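Local coordinates for protein G/U mismatch-specific DNA glycosylase (Deinococcus radiodurans, PDB 2C2Q) that belongs to the uracil-DNA glycosylase superfamily, as a mismatch-specific member with the UDG-like fold built round a mostly parallel central sheet, at residues R43-W54 with Q66-L75. The protein carries 1 engineered substitution. Residues are numbered along the deposited sequence; the frame is centred on the assembly and turned at random.
Sequences RAYYANPENKFW and QLVPQEYATL
The indole of Trp-54 is sandwiched between a residue of its own segment and Pro-69: Phe-53 CD2 sits over one face, and the backbone N of Pro-69 lies 4.1 Å above the opposite face, offset toward the rim. Tyr-45 O lies in the plane at the edge by NE1, and Leu-75 CD1 near the plane, 4.0 Å from Trp-54 CH2. Leu-67 O and Tyr-72 CB approach obliquely, the latter 3.6 Å from Trp-54 CH2. Phe-53 in turn lies between the indole and the Tyr-46 ring. The Tyr-72 ring has Ala-73 CB over one face, offset toward the rim, with Pro-69 O and a water in plane at its edge. The indole N-H fixes the rotation of its plate: Trp-54 NE1 donates to Tyr-45 O at 2.9 Å, nearly in the ring plane though bent to 149° at the hydrogen. Thus a buried aromatic plate can gather two chain segments, largely of loop and 3-10 turns, by apolar contact while its one polar atom is satisfied within its own segment.

Pro-69 continues the packing beyond the indole, its CB 3.8 Å from Ala-47 CB and its CG against Trp-54 NE1. Farther along, the rings of Tyr-45 and Tyr-72 meet obliquely with planes at 47°, Tyr-45 CD2 reaching Tyr-72 CD1 at 3.4 Å. With CG set between backbone N and carbonyl carbon (chi1 72°), Tyr-72 also lays the other side of its ring, CD2, near Ala-44 CA and CB. Two waters join the segments, one linking Arg-43 O to Tyr-72 OH, the other Leu-67 N to Trp-54 O.

This contact packs the loop after helix 37-42, with the first turn of helix 53-59, against residues 66-68 and the 3-10 segment from 69 on, before strand 80-84. Tyr-45 and Leu-75 both reach Leu-82 of that outermost strand, Tyr-45 OH bonds to Pro-19 O, and Ala-47 touches Ile-38 of helix 37-42.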
loop_
_atom_site.group_PDB
_atom_site.type_symbol
_atom_site.label_atom_id
_atom_site.label_comp_id
_atom_site.label_asym_id
_atom_site.label_seq_id
_atom_site.Cartn_x
_atom_site.Cartn_y
_atom_site.Cartn_z
ATOM N N ARG A 43 2.567 -4.208 15.837
ATOM C CA ARG A 43 3.736 -3.877 15.028
ATOM C C ARG A 43 3.647 -4.681 13.708
ATOM O O ARG A 43 4.571 -5.384 13.317
ATOM C CB ARG A 43 5.074 -4.184 15.781
ATOM C CG ARG A 43 5.322 -3.117 16.876
ATOM C CD ARG A 43 6.655 -3.340 17.567
ATOM N NE ARG A 43 6.737 -2.675 18.870
ATOM C CZ ARG A 43 7.715 -2.876 19.774
ATOM N NH1 ARG A 43 8.715 -3.715 19.537
ATOM N NH2 ARG A 43 7.692 -2.224 20.937
ATOM N N ALA A 44 2.513 -4.578 13.016
ATOM C CA ALA A 44 2.324 -5.308 11.745
ATOM C C ALA A 44 1.436 -4.438 10.815
ATOM O O ALA A 44 1.223 -3.230 11.095
ATOM C CB ALA A 44 1.694 -6.712 12.035
ATOM N N TYR A 45 0.933 -5.029 9.718
ATOM C CA TYR A 45 0.059 -4.302 8.786
ATOM C C TYR A 45 -1.249 -5.036 8.714
ATOM O O TYR A 45 -1.213 -6.269 8.750
ATOM C CB TYR A 45 0.683 -4.239 7.391
ATOM C CG TYR A 45 1.804 -3.204 7.246
ATOM C CD1 TYR A 45 1.583 -1.966 6.607
ATOM C CD2 TYR A 45 3.079 -3.481 7.771
ATOM C CE1 TYR A 45 2.671 -1.016 6.465
ATOM C CE2 TYR A 45 4.122 -2.557 7.650
ATOM C CZ TYR A 45 3.901 -1.334 6.993
ATOM O OH TYR A 45 4.950 -0.429 6.837
ATOM N N TYR A 46 -2.326 -4.268 8.518
ATOM C CA TYR A 46 -3.710 -4.771 8.300
ATOM C C TYR A 46 -3.985 -5.926 9.254
ATOM O O TYR A 46 -4.403 -7.044 8.816
ATOM C CB TYR A 46 -3.858 -5.194 6.824
ATOM C CG TYR A 46 -3.504 -4.081 5.882
ATOM C CD1 TYR A 46 -4.402 -3.004 5.632
ATOM C CD2 TYR A 46 -2.269 -4.073 5.245
ATOM C CE1 TYR A 46 -4.043 -1.964 4.787
ATOM C CE2 TYR A 46 -1.887 -3.043 4.380
ATOM C CZ TYR A 46 -2.766 -1.965 4.151
ATOM O OH TYR A 46 -2.444 -0.924 3.326
ATOM N N ALA A 47 -3.718 -5.668 10.553
ATOM C CA ALA A 47 -3.787 -6.690 11.579
ATOM C C ALA A 47 -5.188 -6.892 12.194
ATOM O O ALA A 47 -5.388 -7.856 12.947
ATOM C CB ALA A 47 -2.720 -6.440 12.707
ATOM N N ASN A 48 -6.114 -5.970 11.937
ATOM C CA ASN A 48 -7.505 -6.128 12.391
ATOM C C ASN A 48 -8.016 -7.376 11.692
ATOM O O ASN A 48 -7.948 -7.507 10.473
ATOM C CB ASN A 48 -8.338 -4.914 12.026
ATOM C CG ASN A 48 -9.807 -5.075 12.405
ATOM O OD1 ASN A 48 -10.356 -6.176 12.319
ATOM N ND2 ASN A 48 -10.431 -3.996 12.818
ATOM N N PRO A 49 -8.456 -8.342 12.482
ATOM C CA PRO A 49 -8.775 -9.647 11.924
ATOM C C PRO A 49 -9.932 -9.598 10.909
ATOM O O PRO A 49 -10.053 -10.520 10.131
ATOM C CB PRO A 49 -9.199 -10.468 13.144
ATOM C CG PRO A 49 -8.661 -9.734 14.315
ATOM C CD PRO A 49 -8.652 -8.260 13.948
ATOM N N GLU A 50 -10.760 -8.551 10.920
ATOM C CA GLU A 50 -11.866 -8.388 9.935
ATOM C C GLU A 50 -11.438 -7.578 8.688
ATOM O O GLU A 50 -12.244 -7.346 7.764
ATOM C CB GLU A 50 -13.064 -7.724 10.590
ATOM C CG GLU A 50 -13.629 -8.565 11.725
ATOM C CD GLU A 50 -14.900 -7.976 12.289
ATOM O OE1 GLU A 50 -14.845 -6.850 12.838
ATOM O OE2 GLU A 50 -15.963 -8.641 12.177
ATOM N N ASN A 51 -10.205 -7.051 8.702
ATOM C CA ASN A 51 -9.685 -6.360 7.544
ATOM C C ASN A 51 -9.390 -7.421 6.484
ATOM O O ASN A 51 -8.744 -8.419 6.801
ATOM C CB ASN A 51 -8.380 -5.567 7.889
ATOM C CG ASN A 51 -7.985 -4.661 6.745
ATOM O OD1 ASN A 51 -7.687 -5.152 5.649
ATOM N ND2 ASN A 51 -8.032 -3.336 6.954
ATOM N N LYS A 52 -9.847 -7.214 5.235
ATOM C CA LYS A 52 -9.775 -8.259 4.175
ATOM C C LYS A 52 -8.418 -8.288 3.436
ATOM O O LYS A 52 -8.235 -9.068 2.513
ATOM C CB LYS A 52 -10.858 -8.030 3.077
ATOM C CG LYS A 52 -12.267 -7.927 3.597
ATOM C CD LYS A 52 -13.280 -7.898 2.397
ATOM C CE LYS A 52 -13.936 -6.544 2.382
ATOM N NZ LYS A 52 -14.806 -6.359 3.553
ATOM N N PHE A 53 -7.443 -7.422 3.825
ATOM C CA PHE A 53 -6.239 -7.296 3.026
ATOM C C PHE A 53 -5.494 -8.638 2.798
ATOM O O PHE A 53 -5.179 -8.955 1.628
ATOM C CB PHE A 53 -5.287 -6.340 3.763
ATOM C CG PHE A 53 -3.995 -6.081 3.024
ATOM C CD1 PHE A 53 -3.895 -5.115 2.030
ATOM C CD2 PHE A 53 -2.816 -6.759 3.424
ATOM C CE1 PHE A 53 -2.652 -4.865 1.396
ATOM C CE2 PHE A 53 -1.606 -6.507 2.778
ATOM C CZ PHE A 53 -1.525 -5.592 1.784
ATOM N N TRP A 54 -5.130 -9.357 3.861
ATOM C CA TRP A 54 -4.314 -10.601 3.752
ATOM C C TRP A 54 -5.039 -11.708 2.940
ATOM O O TRP A 54 -4.449 -12.273 2.016
ATOM C CB TRP A 54 -3.830 -11.097 5.083
ATOM C CG TRP A 54 -2.903 -10.095 5.714
ATOM C CD1 TRP A 54 -3.163 -9.346 6.800
ATOM C CD2 TRP A 54 -1.584 -9.686 5.231
ATOM N NE1 TRP A 54 -2.089 -8.512 7.082
ATOM C CE2 TRP A 54 -1.128 -8.657 6.116
ATOM C CE3 TRP A 54 -0.771 -10.052 4.137
ATOM C CZ2 TRP A 54 0.141 -8.072 6.003
ATOM C CZ3 TRP A 54 0.491 -9.437 3.996
ATOM C CH2 TRP A 54 0.925 -8.451 4.931
ATOM N N GLN A 66 -2.286 -17.384 2.500
ATOM C CA GLN A 66 -2.729 -16.192 3.214
ATOM C C GLN A 66 -1.710 -15.950 4.350
ATOM O O GLN A 66 -1.525 -16.818 5.249
ATOM C CB GLN A 66 -4.166 -16.325 3.757
ATOM C CG GLN A 66 -4.571 -15.160 4.671
ATOM C CD GLN A 66 -6.041 -15.180 5.107
ATOM O OE1 GLN A 66 -6.905 -15.723 4.406
ATOM N NE2 GLN A 66 -6.329 -14.565 6.238
ATOM N N LEU A 67 -1.022 -14.817 4.296
ATOM C CA LEU A 67 -0.046 -14.537 5.365
ATOM C C LEU A 67 -0.816 -14.139 6.598
ATOM O O LEU A 67 -1.953 -13.623 6.477
ATOM C CB LEU A 67 0.908 -13.394 5.016
ATOM C CG LEU A 67 1.751 -13.246 3.740
ATOM C CD1 LEU A 67 3.111 -12.609 3.959
ATOM C CD2 LEU A 67 1.788 -14.376 2.726
ATOM N N VAL A 68 -0.199 -14.288 7.785
ATOM C CA VAL A 68 -0.763 -13.713 8.977
ATOM C C VAL A 68 -0.093 -12.326 9.066
ATOM O O VAL A 68 0.950 -12.117 8.391
ATOM C CB VAL A 68 -0.499 -14.577 10.197
ATOM C CG1 VAL A 68 -1.235 -15.960 10.017
ATOM C CG2 VAL A 68 0.982 -14.774 10.384
ATOM N N PRO A 69 -0.726 -11.378 9.745
ATOM C CA PRO A 69 -0.168 -10.016 9.808
ATOM C C PRO A 69 1.331 -9.963 10.185
ATOM O O PRO A 69 2.085 -9.139 9.600
ATOM C CB PRO A 69 -1.099 -9.299 10.801
ATOM C CG PRO A 69 -2.502 -9.985 10.501
ATOM C CD PRO A 69 -2.056 -11.445 10.418
ATOM N N GLN A 70 1.767 -10.859 11.068
ATOM C CA GLN A 70 3.168 -10.805 11.547
ATOM C C GLN A 70 4.192 -11.238 10.485
ATOM O O GLN A 70 5.398 -11.060 10.664
ATOM C CB GLN A 70 3.324 -11.584 12.862
ATOM C CG GLN A 70 2.754 -10.769 14.149
ATOM C CD GLN A 70 2.733 -11.606 15.455
ATOM O OE1 GLN A 70 3.714 -11.571 16.257
ATOM N NE2 GLN A 70 1.635 -12.358 15.687
ATOM N N GLU A 71 3.690 -11.828 9.397
ATOM C CA GLU A 71 4.524 -12.235 8.266
ATOM C C GLU A 71 4.731 -11.131 7.232
ATOM O O GLU A 71 5.340 -11.364 6.191
ATOM C CB GLU A 71 3.921 -13.509 7.657
ATOM C CG GLU A 71 4.245 -14.769 8.492
ATOM C CD GLU A 71 3.499 -16.015 8.010
ATOM O OE1 GLU A 71 2.458 -15.862 7.364
ATOM O OE2 GLU A 71 3.981 -17.154 8.286
ATOM N N TYR A 72 4.260 -9.912 7.545
ATOM C CA TYR A 72 4.222 -8.869 6.539
ATOM C C TYR A 72 5.576 -8.583 5.859
ATOM O O TYR A 72 5.652 -8.233 4.659
ATOM C CB TYR A 72 3.653 -7.600 7.143
ATOM C CG TYR A 72 4.613 -6.936 8.113
ATOM C CD1 TYR A 72 5.422 -5.886 7.658
ATOM C CD2 TYR A 72 4.697 -7.360 9.465
ATOM C CE1 TYR A 72 6.365 -5.235 8.516
ATOM C CE2 TYR A 72 5.625 -6.728 10.365
ATOM C CZ TYR A 72 6.429 -5.668 9.870
ATOM O OH TYR A 72 7.342 -5.022 10.706
ATOM N N ALA A 73 6.661 -8.680 6.638
ATOM C CA ALA A 73 7.982 -8.384 6.115
ATOM C C ALA A 73 8.538 -9.375 5.101
ATOM O O ALA A 73 9.563 -9.098 4.476
ATOM C CB ALA A 73 9.044 -8.109 7.264
ATOM N N THR A 74 7.858 -10.532 4.921
ATOM C CA THR A 74 8.290 -11.517 3.980
ATOM C C THR A 74 7.813 -11.203 2.567
ATOM O O THR A 74 8.230 -11.836 1.598
ATOM C CB THR A 74 7.805 -12.922 4.388
ATOM O OG1 THR A 74 6.363 -12.994 4.252
ATOM C CG2 THR A 74 8.112 -13.258 5.889
ATOM N N LEU A 75 6.960 -10.190 2.439
ATOM C CA LEU A 75 6.391 -9.902 1.146
ATOM C C LEU A 75 7.393 -9.695 -0.003
ATOM O O LEU A 75 7.040 -9.961 -1.166
ATOM C CB LEU A 75 5.442 -8.678 1.216
ATOM C CG LEU A 75 4.053 -8.919 1.851
ATOM C CD1 LEU A 75 3.273 -7.597 1.864
ATOM C CD2 LEU A 75 3.304 -9.988 1.023
HETATM O O HOH W 1 7.324 -5.411 13.190
HETATM O O HOH W 2 -1.664 -12.945 2.105
#